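Pollen-specific leucine-rich repeat extensin-like protein 1 (Arabidopsis thaliana, PDB 6TME) probably acts in the pollen-tube cell wall as a leucine-rich repeat extensin that binds a small partner protein on the inner face of its repeat domain. Local coordinates at residues A[166-171]-A[189-194]; A[183-188]-A[208-213]; A[213-218]-A[231-236]; A[238-243]-A[260-265]. One frame throughout, in Å; residues are numbered along the deposited sequence.

Interaction 1. Residues A[166-171]-A[189-194]; sequences LKFLDI and LDAIFL. With SO4 (sulfate ion), chain I.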
loop_
_atom_site.group_PDB
_atom_site.type_symbol
_atom_site.label_atom_id
_atom_site.label_comp_id
_atom_site.label_asym_id
_atom_site.label_seq_id
_atom_site.Cartn_x
_atom_site.Cartn_y
_atom_site.Cartn_z
ATOM N N LEU A 166 2.773 13.009 9.151
ATOM C CA LEU A 166 2.096 11.921 8.468
ATOM C C LEU A 166 2.990 10.679 8.335
ATOM O O LEU A 166 4.132 10.751 7.867
ATOM C CB LEU A 166 1.638 12.399 7.100
ATOM C CG LEU A 166 0.979 11.306 6.255
ATOM C CD1 LEU A 166 -0.259 10.817 6.935
ATOM C CD2 LEU A 166 0.661 11.808 4.862
ATOM N N LYS A 167 2.458 9.540 8.744
ATOM C CA LYS A 167 3.170 8.280 8.778
ATOM C C LYS A 167 2.496 7.179 7.966
ATOM O O LYS A 167 3.184 6.307 7.437
ATOM C CB LYS A 167 3.319 7.796 10.232
ATOM C CG LYS A 167 4.001 6.435 10.336
ATOM C CD LYS A 167 4.418 6.088 11.726
ATOM C CE LYS A 167 5.592 5.119 11.706
ATOM N NZ LYS A 167 5.851 4.568 13.054
ATOM N N PHE A 168 1.175 7.207 7.850
ATOM C CA PHE A 168 0.389 6.144 7.243
ATOM C C PHE A 168 -0.613 6.819 6.330
ATOM O O PHE A 168 -1.437 7.621 6.794
ATOM C CB PHE A 168 -0.315 5.314 8.316
ATOM C CG PHE A 168 -1.079 4.120 7.794
ATOM C CD1 PHE A 168 -2.320 4.266 7.180
ATOM C CD2 PHE A 168 -0.575 2.840 7.973
ATOM C CE1 PHE A 168 -3.016 3.154 6.748
ATOM C CE2 PHE A 168 -1.262 1.749 7.551
ATOM C CZ PHE A 168 -2.477 1.896 6.945
ATOM N N LEU A 169 -0.523 6.519 5.040
ATOM C CA LEU A 169 -1.418 7.062 4.029
ATOM C C LEU A 169 -1.992 5.886 3.260
ATOM O O LEU A 169 -1.249 5.185 2.563
ATOM C CB LEU A 169 -0.672 8.011 3.104
ATOM C CG LEU A 169 -1.481 8.716 2.010
ATOM C CD1 LEU A 169 -2.713 9.378 2.566
ATOM C CD2 LEU A 169 -0.616 9.746 1.279
ATOM N N ASP A 170 -3.304 5.661 3.392
ATOM C CA ASP A 170 -4.011 4.641 2.616
ATOM C C ASP A 170 -5.120 5.275 1.774
ATOM O O ASP A 170 -6.153 5.679 2.307
ATOM C CB ASP A 170 -4.581 3.559 3.530
ATOM C CG ASP A 170 -4.980 2.301 2.758
ATOM O OD1 ASP A 170 -5.239 2.425 1.542
ATOM O OD2 ASP A 170 -5.046 1.198 3.353
ATOM N N ILE A 171 -4.924 5.330 0.455
ATOM C CA ILE A 171 -5.944 5.795 -0.478
ATOM C C ILE A 171 -6.361 4.706 -1.457
ATOM O O ILE A 171 -7.045 4.988 -2.441
ATOM C CB ILE A 171 -5.481 7.054 -1.232
ATOM C CG1 ILE A 171 -4.265 6.713 -2.121
ATOM C CG2 ILE A 171 -5.138 8.190 -0.236
ATOM C CD1 ILE A 171 -3.840 7.852 -3.035
ATOM N N LEU A 189 6.896 8.824 5.289
ATOM C CA LEU A 189 5.841 7.836 5.432
ATOM C C LEU A 189 6.439 6.471 5.752
ATOM O O LEU A 189 7.505 6.100 5.247
ATOM C CB LEU A 189 5.005 7.766 4.147
ATOM C CG LEU A 189 4.042 8.943 3.976
ATOM C CD1 LEU A 189 3.583 9.036 2.549
ATOM C CD2 LEU A 189 2.849 8.727 4.878
ATOM N N ASP A 190 5.770 5.740 6.635
ATOM C CA ASP A 190 6.099 4.341 6.859
ATOM C C ASP A 190 5.337 3.430 5.909
ATOM O O ASP A 190 5.810 2.339 5.591
ATOM C CB ASP A 190 5.793 3.960 8.317
ATOM C CG ASP A 190 5.765 2.446 8.549
ATOM O OD1 ASP A 190 6.827 1.785 8.419
ATOM O OD2 ASP A 190 4.674 1.916 8.869
ATOM N N ALA A 191 4.179 3.870 5.425
ATOM C CA ALA A 191 3.304 3.003 4.648
ATOM C C ALA A 191 2.551 3.851 3.635
ATOM O O ALA A 191 1.952 4.868 4.000
ATOM C CB ALA A 191 2.314 2.255 5.548
ATOM N N ILE A 192 2.595 3.432 2.372
ATOM C CA ILE A 192 1.965 4.128 1.255
ATOM C C ILE A 192 1.177 3.076 0.471
ATOM O O ILE A 192 1.770 2.216 -0.195
ATOM C CB ILE A 192 2.997 4.833 0.352
ATOM C CG1 ILE A 192 3.992 5.634 1.189
ATOM C CG2 ILE A 192 2.323 5.750 -0.672
ATOM C CD1 ILE A 192 5.232 6.089 0.438
ATOM N N PHE A 193 -0.150 3.126 0.563
ATOM C CA PHE A 193 -1.020 2.223 -0.186
ATOM C C PHE A 193 -1.698 3.030 -1.286
ATOM O O PHE A 193 -2.484 3.936 -1.000
ATOM C CB PHE A 193 -2.043 1.552 0.735
ATOM C CG PHE A 193 -1.412 0.721 1.827
ATOM C CD1 PHE A 193 -0.922 -0.537 1.553
ATOM C CD2 PHE A 193 -1.282 1.221 3.127
ATOM C CE1 PHE A 193 -0.329 -1.313 2.553
ATOM C CE2 PHE A 193 -0.682 0.462 4.131
ATOM C CZ PHE A 193 -0.209 -0.813 3.843
ATOM N N LEU A 194 -1.376 2.718 -2.540
ATOM C CA LEU A 194 -1.969 3.388 -3.691
ATOM C C LEU A 194 -2.774 2.441 -4.562
ATOM O O LEU A 194 -3.420 2.899 -5.503
ATOM C CB LEU A 194 -0.886 4.048 -4.555
ATOM C CG LEU A 194 0.199 4.832 -3.831
ATOM C CD1 LEU A 194 1.378 5.004 -4.773
ATOM C CD2 LEU A 194 -0.336 6.195 -3.351
HETATM S S SO4 I . 6.728 7.351 15.477
HETATM O O1 SO4 I . 6.379 5.991 15.065
HETATM O O2 SO4 I . 5.683 7.899 16.344
HETATM O O3 SO4 I . 7.999 7.323 16.203
HETATM O O4 SO4 I . 6.868 8.185 14.290
#
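Two neighbouring strands of the leucine-rich repeat solenoid, 168-170 and 191-193, pair here in parallel on its inner face. L169 uses both its N and its O toward strand 191-193. Its N donates to A191 O at 3.2 Å, and its O accepts F193 N at 3.1 Å in a nearly straight bond (174°). I171 N then reaches F193 O. At the start of the strands K167 O takes D190 N at 2.8 Å, in the carbonyl plane and on a lone pair, with a weaker bond from A191 N. F168, D170, A191 and F193 point to one face. The F168 ring has its CZ 3.6 Å from F193 CE2, with the planes turned 51° apart. A191 CB fills the space beside F168 CD2. The carboxylate of D170 slants across the root of the F193 ring and forms a salt bridge with R172. The opposite face follows the LxxLxL pattern of the repeat. L189 CD2 packs 3.5 Å from L166 CG, and N197 bonds to both I171 O and L194 O. K167 runs out extended, CG anti to the backbone N (chi1 177°), so that CE passes 3.6 Å from D190 CB. NZ lies 2.5 Å from O1 of a sulfate, doubtfully short. It also bonds to the backbone of a bound chain of another protein and makes a cation-pi contact with an aromatic side chain there. Replacing K167 by an alanine would probably cost the other protein both contacts and uncover D190 CB. D190 itself is held through OD1 by S213 OG.

Interaction 2. Residues A[183-188]-A[208-213]; sequences EIFDKD and GKSTAS. With SO4 (sulfate ion), chain N.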
loop_
_atom_site.group_PDB
_atom_site.type_symbol
_atom_site.label_atom_id
_atom_site.label_comp_id
_atom_site.label_asym_id
_atom_site.label_seq_id
_atom_site.Cartn_x
_atom_site.Cartn_y
_atom_site.Cartn_z
ATOM N N GLU A 183 6.900 14.234 -4.979
ATOM C CA GLU A 183 7.282 14.636 -3.633
ATOM C C GLU A 183 6.684 13.740 -2.547
ATOM O O GLU A 183 7.139 13.819 -1.404
ATOM C CB GLU A 183 6.894 16.105 -3.405
ATOM C CG GLU A 183 5.430 16.455 -3.665
ATOM C CD GLU A 183 5.156 16.913 -5.101
ATOM O OE1 GLU A 183 5.894 16.498 -6.019
ATOM O OE2 GLU A 183 4.198 17.698 -5.309
ATOM N N ILE A 184 5.707 12.877 -2.872
ATOM C CA ILE A 184 5.127 11.984 -1.865
ATOM C C ILE A 184 6.196 11.102 -1.226
ATOM O O ILE A 184 6.097 10.763 -0.042
ATOM C CB ILE A 184 3.989 11.124 -2.464
ATOM C CG1 ILE A 184 3.215 10.401 -1.361
ATOM C CG2 ILE A 184 4.550 10.026 -3.339
ATOM C CD1 ILE A 184 2.408 11.307 -0.472
ATOM N N PHE A 185 7.236 10.726 -1.978
ATOM C CA PHE A 185 8.293 9.895 -1.410
ATOM C C PHE A 185 9.305 10.693 -0.596
ATOM O O PHE A 185 10.184 10.083 0.032
ATOM C CB PHE A 185 8.969 9.076 -2.529
ATOM C CG PHE A 185 8.030 8.091 -3.162
ATOM C CD1 PHE A 185 7.554 7.013 -2.429
ATOM C CD2 PHE A 185 7.543 8.291 -4.439
ATOM C CE1 PHE A 185 6.640 6.122 -2.972
ATOM C CE2 PHE A 185 6.632 7.406 -4.987
ATOM C CZ PHE A 185 6.181 6.316 -4.244
ATOM N N ASP A 186 9.186 12.031 -0.567
ATOM C CA ASP A 186 10.003 12.863 0.318
ATOM C C ASP A 186 9.453 12.915 1.744
ATOM O O ASP A 186 10.222 13.152 2.680
ATOM C CB ASP A 186 10.108 14.300 -0.212
ATOM C CG ASP A 186 10.640 14.378 -1.633
ATOM O OD1 ASP A 186 11.584 13.632 -1.973
ATOM O OD2 ASP A 186 10.095 15.191 -2.417
ATOM N N LYS A 187 8.142 12.746 1.935
ATOM C CA LYS A 187 7.610 12.634 3.293
ATOM C C LYS A 187 8.189 11.398 3.977
ATOM O O LYS A 187 8.579 10.427 3.319
ATOM C CB LYS A 187 6.083 12.535 3.271
ATOM C CG LYS A 187 5.360 13.516 2.360
ATOM C CD LYS A 187 5.226 14.866 3.019
ATOM C CE LYS A 187 4.212 14.842 4.159
ATOM N NZ LYS A 187 4.534 15.902 5.145
ATOM N N ASP A 188 8.238 11.413 5.310
ATOM C CA ASP A 188 8.723 10.220 6.012
ATOM C C ASP A 188 7.566 9.265 6.344
ATOM O O ASP A 188 7.278 8.925 7.477
ATOM C CB ASP A 188 9.559 10.606 7.235
ATOM C CG ASP A 188 8.758 11.259 8.364
ATOM O OD1 ASP A 188 9.415 11.694 9.338
ATOM O OD2 ASP A 188 7.511 11.354 8.306
ATOM N N GLY A 208 13.449 6.427 -4.451
ATOM C CA GLY A 208 14.582 6.047 -3.625
ATOM C C GLY A 208 14.704 6.833 -2.341
ATOM O O GLY A 208 15.444 6.420 -1.433
ATOM N N LYS A 209 14.006 7.972 -2.246
ATOM C CA LYS A 209 14.027 8.756 -1.019
ATOM C C LYS A 209 13.121 8.174 0.056
ATOM O O LYS A 209 13.297 8.504 1.229
ATOM C CB LYS A 209 13.619 10.211 -1.294
ATOM C CG LYS A 209 14.566 11.004 -2.213
ATOM C CD LYS A 209 15.850 11.402 -1.511
ATOM C CE LYS A 209 16.697 12.343 -2.362
ATOM N NZ LYS A 209 18.056 12.540 -1.762
ATOM N N SER A 210 12.183 7.296 -0.301
ATOM C CA SER A 210 11.167 6.890 0.663
ATOM C C SER A 210 11.780 6.063 1.785
ATOM O O SER A 210 12.726 5.299 1.583
ATOM C CB SER A 210 10.035 6.108 -0.014
ATOM O OG SER A 210 10.265 4.707 -0.011
ATOM N N THR A 211 11.252 6.270 2.980
ATOM C CA THR A 211 11.558 5.509 4.176
ATOM C C THR A 211 10.473 4.491 4.478
ATOM O O THR A 211 10.443 3.935 5.573
ATOM C CB THR A 211 11.714 6.463 5.361
ATOM O OG1 THR A 211 10.605 7.377 5.370
ATOM C CG2 THR A 211 13.001 7.247 5.228
ATOM N N ALA A 212 9.570 4.257 3.537
ATOM C CA ALA A 212 8.439 3.397 3.806
ATOM C C ALA A 212 8.880 1.950 3.951
ATOM O O ALA A 212 9.738 1.463 3.206
ATOM C CB ALA A 212 7.413 3.523 2.688
ATOM N N SER A 213 8.272 1.261 4.926
ATOM C CA SER A 213 8.395 -0.184 5.050
ATOM C C SER A 213 7.485 -0.943 4.083
ATOM O O SER A 213 7.797 -2.092 3.750
ATOM C CB SER A 213 8.114 -0.615 6.495
ATOM O OG SER A 213 6.744 -0.446 6.817
HETATM S S SO4 N . 9.315 6.178 9.182
HETATM O O1 SO4 N . 9.084 4.905 8.509
HETATM O O2 SO4 N . 8.043 6.883 9.288
HETATM O O3 SO4 N . 10.275 6.970 8.414
HETATM O O4 SO4 N . 9.836 5.937 10.526
HETATM O O HOH W 1 8.650 7.184 2.716
#
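The back of the solenoid, where short 3-10 segments end a few residues before strands 191-193 and 214-216, brings F185 against S210 of the next repeat. The 3-10 segment 183-185 supplies F185, whose CD1 lies 3.6 Å from S210 CB. F185 CG sits anti to the carbonyl carbon (chi1 -65°), which turns the ring toward the next repeat. I184 CG2 covers one ring face near its rim. The backbone adds a CA-H...O contact, with S210 CA 3.4 Å from F185 O. Direct polar bonds between the two turns are absent. Water 1 fills this role: it accepts from T211 N at 2.8 Å and donates to K187 O at 3.3 Å. At the exposed surface D186 OD1 rests 4.0 Å from K209 CG. The K209 chain bends away, so that the opposite charges stay 6.6 Å apart between D186 OD1 and K209 NZ. T211 OG1, lying between its backbone N and carbonyl carbon (chi1 48°), donates to O3 of a sulfate at 3.1 Å. K187 NZ donates back to W163 O, earlier in the chain. Inward, F185 and A212 both lean on I192 of strand 191-193, and S210 touches M233 in the loop before strand 238-240.

Interaction 3. Residues A[213-218]-A[231-236]; sequences SVVTFA and GQMKNL. With NAG (2-acetamido-2-deoxy-beta-D-glucopyranose), chain G.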
loop_
_atom_site.group_PDB
_atom_site.type_symbol
_atom_site.label_atom_id
_atom_site.label_comp_id
_atom_site.label_asym_id
_atom_site.label_seq_id
_atom_site.Cartn_x
_atom_site.Cartn_y
_atom_site.Cartn_z
ATOM N N SER A 213 8.272 1.261 4.926
ATOM C CA SER A 213 8.395 -0.184 5.050
ATOM C C SER A 213 7.485 -0.943 4.083
ATOM O O SER A 213 7.797 -2.092 3.750
ATOM C CB SER A 213 8.114 -0.615 6.495
ATOM O OG SER A 213 6.744 -0.446 6.817
ATOM N N VAL A 214 6.385 -0.349 3.616
ATOM C CA VAL A 214 5.518 -0.998 2.629
ATOM C C VAL A 214 5.010 0.048 1.648
ATOM O O VAL A 214 4.554 1.123 2.063
ATOM C CB VAL A 214 4.325 -1.747 3.272
ATOM C CG1 VAL A 214 3.456 -0.828 4.165
ATOM C CG2 VAL A 214 3.452 -2.384 2.194
ATOM N N VAL A 215 5.091 -0.266 0.344
ATOM C CA VAL A 215 4.540 0.559 -0.730
ATOM C C VAL A 215 3.776 -0.345 -1.700
ATOM O O VAL A 215 4.332 -1.332 -2.192
ATOM C CB VAL A 215 5.635 1.328 -1.500
ATOM C CG1 VAL A 215 4.983 2.245 -2.506
ATOM C CG2 VAL A 215 6.582 2.107 -0.569
ATOM N N THR A 216 2.516 -0.007 -1.995
ATOM C CA THR A 216 1.751 -0.721 -3.009
ATOM C C THR A 216 1.356 0.212 -4.150
ATOM O O THR A 216 0.855 1.325 -3.912
ATOM C CB THR A 216 0.504 -1.406 -2.415
ATOM O OG1 THR A 216 -0.459 -0.444 -1.954
ATOM C CG2 THR A 216 0.908 -2.346 -1.271
ATOM N N PHE A 217 1.623 -0.244 -5.386
ATOM C CA PHE A 217 1.208 0.392 -6.639
ATOM C C PHE A 217 0.242 -0.474 -7.434
ATOM O O PHE A 217 -0.171 -0.069 -8.531
ATOM C CB PHE A 217 2.403 0.655 -7.569
ATOM C CG PHE A 217 3.467 1.512 -7.003
ATOM C CD1 PHE A 217 3.423 2.890 -7.178
ATOM C CD2 PHE A 217 4.545 0.947 -6.347
ATOM C CE1 PHE A 217 4.428 3.703 -6.670
ATOM C CE2 PHE A 217 5.551 1.749 -5.825
ATOM C CZ PHE A 217 5.490 3.134 -5.988
ATOM N N ALA A 218 -0.057 -1.684 -6.949
ATOM C CA ALA A 218 -0.786 -2.686 -7.724
ATOM C C ALA A 218 -2.050 -2.105 -8.360
ATOM O O ALA A 218 -2.680 -1.207 -7.812
ATOM C CB ALA A 218 -1.153 -3.860 -6.812
ATOM N N GLY A 231 16.994 1.060 -5.508
ATOM C CA GLY A 231 17.963 0.466 -4.609
ATOM C C GLY A 231 18.238 1.286 -3.370
ATOM O O GLY A 231 18.747 0.745 -2.383
ATOM N N GLN A 232 17.904 2.571 -3.391
ATOM C CA GLN A 232 18.199 3.452 -2.270
ATOM C C GLN A 232 17.099 3.483 -1.208
ATOM O O GLN A 232 17.306 4.085 -0.149
ATOM C CB GLN A 232 18.484 4.870 -2.785
ATOM C CG GLN A 232 19.839 4.979 -3.491
ATOM C CD GLN A 232 19.924 6.154 -4.447
ATOM O OE1 GLN A 232 19.779 5.995 -5.658
ATOM N NE2 GLN A 232 20.184 7.341 -3.907
ATOM N N MET A 233 15.957 2.833 -1.440
ATOM C CA MET A 233 14.897 2.795 -0.432
ATOM C C MET A 233 15.395 2.144 0.851
ATOM O O MET A 233 15.846 0.994 0.854
ATOM C CB MET A 233 13.684 2.044 -0.968
ATOM C CG MET A 233 13.109 2.688 -2.209
ATOM S SD MET A 233 11.752 1.766 -2.956
ATOM C CE MET A 233 10.394 2.190 -1.890
ATOM N N LYS A 234 15.336 2.890 1.940
ATOM C CA LYS A 234 15.627 2.304 3.233
ATOM C C LYS A 234 14.332 1.810 3.867
ATOM O O LYS A 234 13.220 2.247 3.513
ATOM C CB LYS A 234 16.326 3.318 4.138
ATOM C CG LYS A 234 16.830 4.550 3.407
ATOM N N ASN A 235 14.483 0.868 4.798
ATOM C CA ASN A 235 13.388 0.317 5.580
ATOM C C ASN A 235 12.422 -0.529 4.759
ATOM O O ASN A 235 11.455 -1.047 5.328
ATOM C CB ASN A 235 12.572 1.412 6.283
ATOM C CG ASN A 235 13.443 2.408 7.012
ATOM O OD1 ASN A 235 14.505 2.063 7.531
ATOM N ND2 ASN A 235 12.994 3.662 7.053
ATOM N N LEU A 236 12.639 -0.691 3.451
ATOM C CA LEU A 236 11.629 -1.324 2.612
ATOM C C LEU A 236 11.533 -2.824 2.906
ATOM O O LEU A 236 12.534 -3.543 2.800
ATOM C CB LEU A 236 11.948 -1.092 1.148
ATOM C CG LEU A 236 10.922 -1.722 0.210
ATOM C CD1 LEU A 236 9.593 -0.987 0.399
ATOM C CD2 LEU A 236 11.384 -1.600 -1.214
HETATM C C1 NAG G . 18.142 -3.456 6.847
HETATM C C2 NAG G . 18.786 -2.179 6.328
HETATM C C3 NAG G . 20.102 -1.933 7.048
HETATM C C4 NAG G . 19.868 -1.896 8.552
HETATM C C5 NAG G . 19.119 -3.145 9.022
HETATM C C6 NAG G . 18.696 -3.060 10.469
HETATM C C7 NAG G . 18.242 -1.515 4.027
HETATM C C8 NAG G . 17.202 -0.626 4.638
HETATM N N2 NAG G . 18.980 -2.230 4.887
HETATM O O4 NAG G . 21.112 -1.803 9.237
HETATM O O5 NAG G . 17.918 -3.341 8.254
HETATM O O6 NAG G . 17.558 -3.871 10.724
HETATM O O7 NAG G . 18.411 -1.576 2.810
#
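V215 has CG1 anti to the backbone N (chi1 -175°), which leaves CG2 to meet M233. The M233 chain runs out and then bends at its thioether (chi3 78°), bringing CE across to V215 CG2 at 4.0 Å. L236 approaches the same methyl from its CD1, though more loosely at 4.4 Å. V215 CG2 is thus touched by two apolar side chains of the following turn. This is the interior of the leucine-rich repeat solenoid: strand 214-216 forms part of the inner face, and segment 231-236 comes round from a 3-10 turn at the back toward strand 238-240. At the start of the strand the backbones close up. S213 CA lies 3.2 Å from N235 O in a CA-H...O contact with an angle at H of 152°, and S213 CB stands 3.6 Å from the same oxygen. N235 has a positive phi, in the left-handed helical region, where the chain turns the corner. Its ND2 bonds to T211 O, which ties this corner to the previous repeat. Outside the corner, C8 of an N-acetylglucosamine of an attached glycan lies over the K234-N235 backbone, 3.6 Å from K234 CA.

Interaction 4. Residues A[238-243]-A[260-265]; sequences EIVFIG and VTVFDA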
loop_
_atom_site.group_PDB
_atom_site.type_symbol
_atom_site.label_atom_id
_atom_site.label_comp_id
_atom_site.label_asym_id
_atom_site.label_seq_id
_atom_site.Cartn_x
_atom_site.Cartn_y
_atom_site.Cartn_z
ATOM N N GLU A 238 8.215 -4.591 1.808
ATOM C CA GLU A 238 7.187 -5.116 0.903
ATOM C C GLU A 238 6.871 -4.076 -0.159
ATOM O O GLU A 238 6.530 -2.937 0.170
ATOM C CB GLU A 238 5.905 -5.508 1.663
ATOM C CG GLU A 238 6.137 -6.499 2.796
ATOM C CD GLU A 238 4.910 -6.823 3.652
ATOM O OE1 GLU A 238 3.751 -6.605 3.211
ATOM O OE2 GLU A 238 5.129 -7.305 4.791
ATOM N N ILE A 239 6.990 -4.460 -1.428
ATOM C CA ILE A 239 6.653 -3.582 -2.545
ATOM C C ILE A 239 5.853 -4.388 -3.560
ATOM O O ILE A 239 6.236 -5.503 -3.926
ATOM C CB ILE A 239 7.904 -2.942 -3.185
ATOM C CG1 ILE A 239 7.495 -1.839 -4.168
ATOM C CG2 ILE A 239 8.823 -3.987 -3.866
ATOM C CD1 ILE A 239 8.394 -0.618 -4.106
ATOM N N VAL A 240 4.720 -3.845 -3.988
ATOM C CA VAL A 240 3.764 -4.582 -4.803
ATOM C C VAL A 240 3.414 -3.744 -6.028
ATOM O O VAL A 240 2.895 -2.630 -5.887
ATOM C CB VAL A 240 2.505 -4.937 -4.000
ATOM C CG1 VAL A 240 1.561 -5.787 -4.832
ATOM C CG2 VAL A 240 2.904 -5.668 -2.709
ATOM N N PHE A 241 3.718 -4.279 -7.221
ATOM C CA PHE A 241 3.467 -3.652 -8.515
ATOM C C PHE A 241 2.431 -4.387 -9.359
ATOM O O PHE A 241 2.238 -4.018 -10.523
ATOM C CB PHE A 241 4.738 -3.601 -9.372
ATOM C CG PHE A 241 5.863 -2.810 -8.806
ATOM C CD1 PHE A 241 5.905 -1.427 -8.950
ATOM C CD2 PHE A 241 6.946 -3.458 -8.231
ATOM C CE1 PHE A 241 6.978 -0.699 -8.455
ATOM C CE2 PHE A 241 8.018 -2.746 -7.738
ATOM C CZ PHE A 241 8.043 -1.364 -7.851
ATOM N N ILE A 242 1.810 -5.446 -8.840
ATOM C CA ILE A 242 0.872 -6.277 -9.591
ATOM C C ILE A 242 -0.021 -5.462 -10.530
ATOM O O ILE A 242 -0.759 -4.570 -10.093
ATOM C CB ILE A 242 -0.016 -7.101 -8.638
ATOM C CG1 ILE A 242 0.818 -7.869 -7.644
ATOM C CG2 ILE A 242 -0.895 -8.080 -9.424
ATOM C CD1 ILE A 242 -0.035 -8.633 -6.658
ATOM N N GLY A 243 0.008 -5.789 -11.819
ATOM C CA GLY A 243 -1.053 -5.343 -12.700
ATOM C C GLY A 243 -0.960 -3.883 -13.089
ATOM O O GLY A 243 -1.849 -3.095 -12.782
ATOM N N VAL A 260 13.959 -6.726 2.008
ATOM C CA VAL A 260 12.676 -7.013 1.368
ATOM C C VAL A 260 12.242 -8.448 1.657
ATOM O O VAL A 260 13.023 -9.391 1.514
ATOM C CB VAL A 260 12.785 -6.754 -0.142
ATOM C CG1 VAL A 260 11.793 -7.601 -0.913
ATOM C CG2 VAL A 260 12.565 -5.271 -0.430
ATOM N N THR A 261 10.979 -8.623 2.052
ATOM C CA THR A 261 10.380 -9.947 2.169
ATOM C C THR A 261 9.383 -10.268 1.065
ATOM O O THR A 261 9.065 -11.449 0.856
ATOM C CB THR A 261 9.643 -10.095 3.510
ATOM O OG1 THR A 261 8.612 -9.100 3.608
ATOM C CG2 THR A 261 10.607 -9.964 4.669
ATOM N N VAL A 262 8.847 -9.248 0.398
ATOM C CA VAL A 262 7.787 -9.408 -0.580
ATOM C C VAL A 262 8.151 -8.512 -1.747
ATOM O O VAL A 262 8.145 -7.282 -1.611
ATOM C CB VAL A 262 6.396 -9.020 -0.048
ATOM C CG1 VAL A 262 5.396 -9.086 -1.206
ATOM C CG2 VAL A 262 5.952 -9.912 1.107
ATOM N N PHE A 263 8.444 -9.114 -2.892
ATOM C CA PHE A 263 8.694 -8.366 -4.117
ATOM C C PHE A 263 7.819 -8.969 -5.210
ATOM O O PHE A 263 8.104 -10.057 -5.723
ATOM C CB PHE A 263 10.180 -8.388 -4.509
ATOM C CG PHE A 263 10.506 -7.403 -5.601
ATOM C CD1 PHE A 263 10.245 -7.709 -6.923
ATOM C CD2 PHE A 263 10.993 -6.147 -5.296
ATOM C CE1 PHE A 263 10.494 -6.788 -7.919
ATOM C CE2 PHE A 263 11.237 -5.219 -6.290
ATOM C CZ PHE A 263 10.994 -5.539 -7.599
ATOM N N ASP A 264 6.764 -8.263 -5.583
ATOM C CA ASP A 264 5.797 -8.769 -6.551
ATOM C C ASP A 264 5.729 -7.802 -7.734
ATOM O O ASP A 264 5.256 -6.670 -7.593
ATOM C CB ASP A 264 4.435 -8.973 -5.887
ATOM C CG ASP A 264 3.491 -9.834 -6.730
ATOM O OD1 ASP A 264 3.505 -9.697 -7.977
ATOM O OD2 ASP A 264 2.726 -10.635 -6.142
ATOM N N ALA A 265 6.218 -8.247 -8.894
ATOM C CA ALA A 265 6.249 -7.449 -10.113
ATOM C C ALA A 265 5.350 -8.035 -11.191
ATOM O O ALA A 265 5.519 -7.724 -12.377
ATOM C CB ALA A 265 7.680 -7.312 -10.635
HETATM O O HOH W 2 7.170 -8.362 6.660
#
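I239 and F263 lie side by side in the solenoid core, with I239 CG2 tight against F263 CD2 at 3.4 Å. F241 comes in obliquely, its CE2 4.1 Å from F263 CZ. I239 and F263 sit on the inward side of two parallel strands of the leucine-rich repeat, 238-240 and 262-264, with F241 just past the first strand. Between the backbones I239 N donates to V262 O at 3.1 Å, D264 N to I239 O, and F241 N to D264 O at 2.9 Å. That last oxygen also lies at the edge of the F241 ring. Beyond the strands F241 O is bonded by N244 and N268. On the concave face V262 CB packs against E238 CG at 3.8 Å. The D264 carboxylate, with CG anti to the backbone N (chi1 -165°), brings OD1 to within 3.3 Å of I242 CG1. OD1 bonds to S266 OG, and OD2 to an aromatic side chain of the bound chain of another protein. With an alanine at D264, S266 OG and that aromatic group are likely to lose their partner, and a gap to open beside I242. E238 extends across the concave face to the same bound chain, where OE1 is hydrogen-bonded to its backbone. Its OE2 accepts from water 2 at 3.0 Å.

Interactions 1 and 2 interleave along the chain; interactions 3 and 4 follow. Interactions 1 and 2 meet where D190 OD1 lies 2.7 Å from S213 OG. S213 is shared by interactions 2 and 3. Strand 214-216 of interaction 3 fits between the strand pairs of interactions 1 and 4: I192 O is 3.0 Å from T216 N, and V215 N is 3.0 Å from E238 O. Interactions 1 and 4 do not touch; their centres are about 16 Å apart and their nearest atoms about 7 Å. The core runs through F185 to F217 and on to F241, whose CE1 is 3.6 Å from F217 CD2. The bound chain of another protein spans the concave side of interactions 1, 3 and 4.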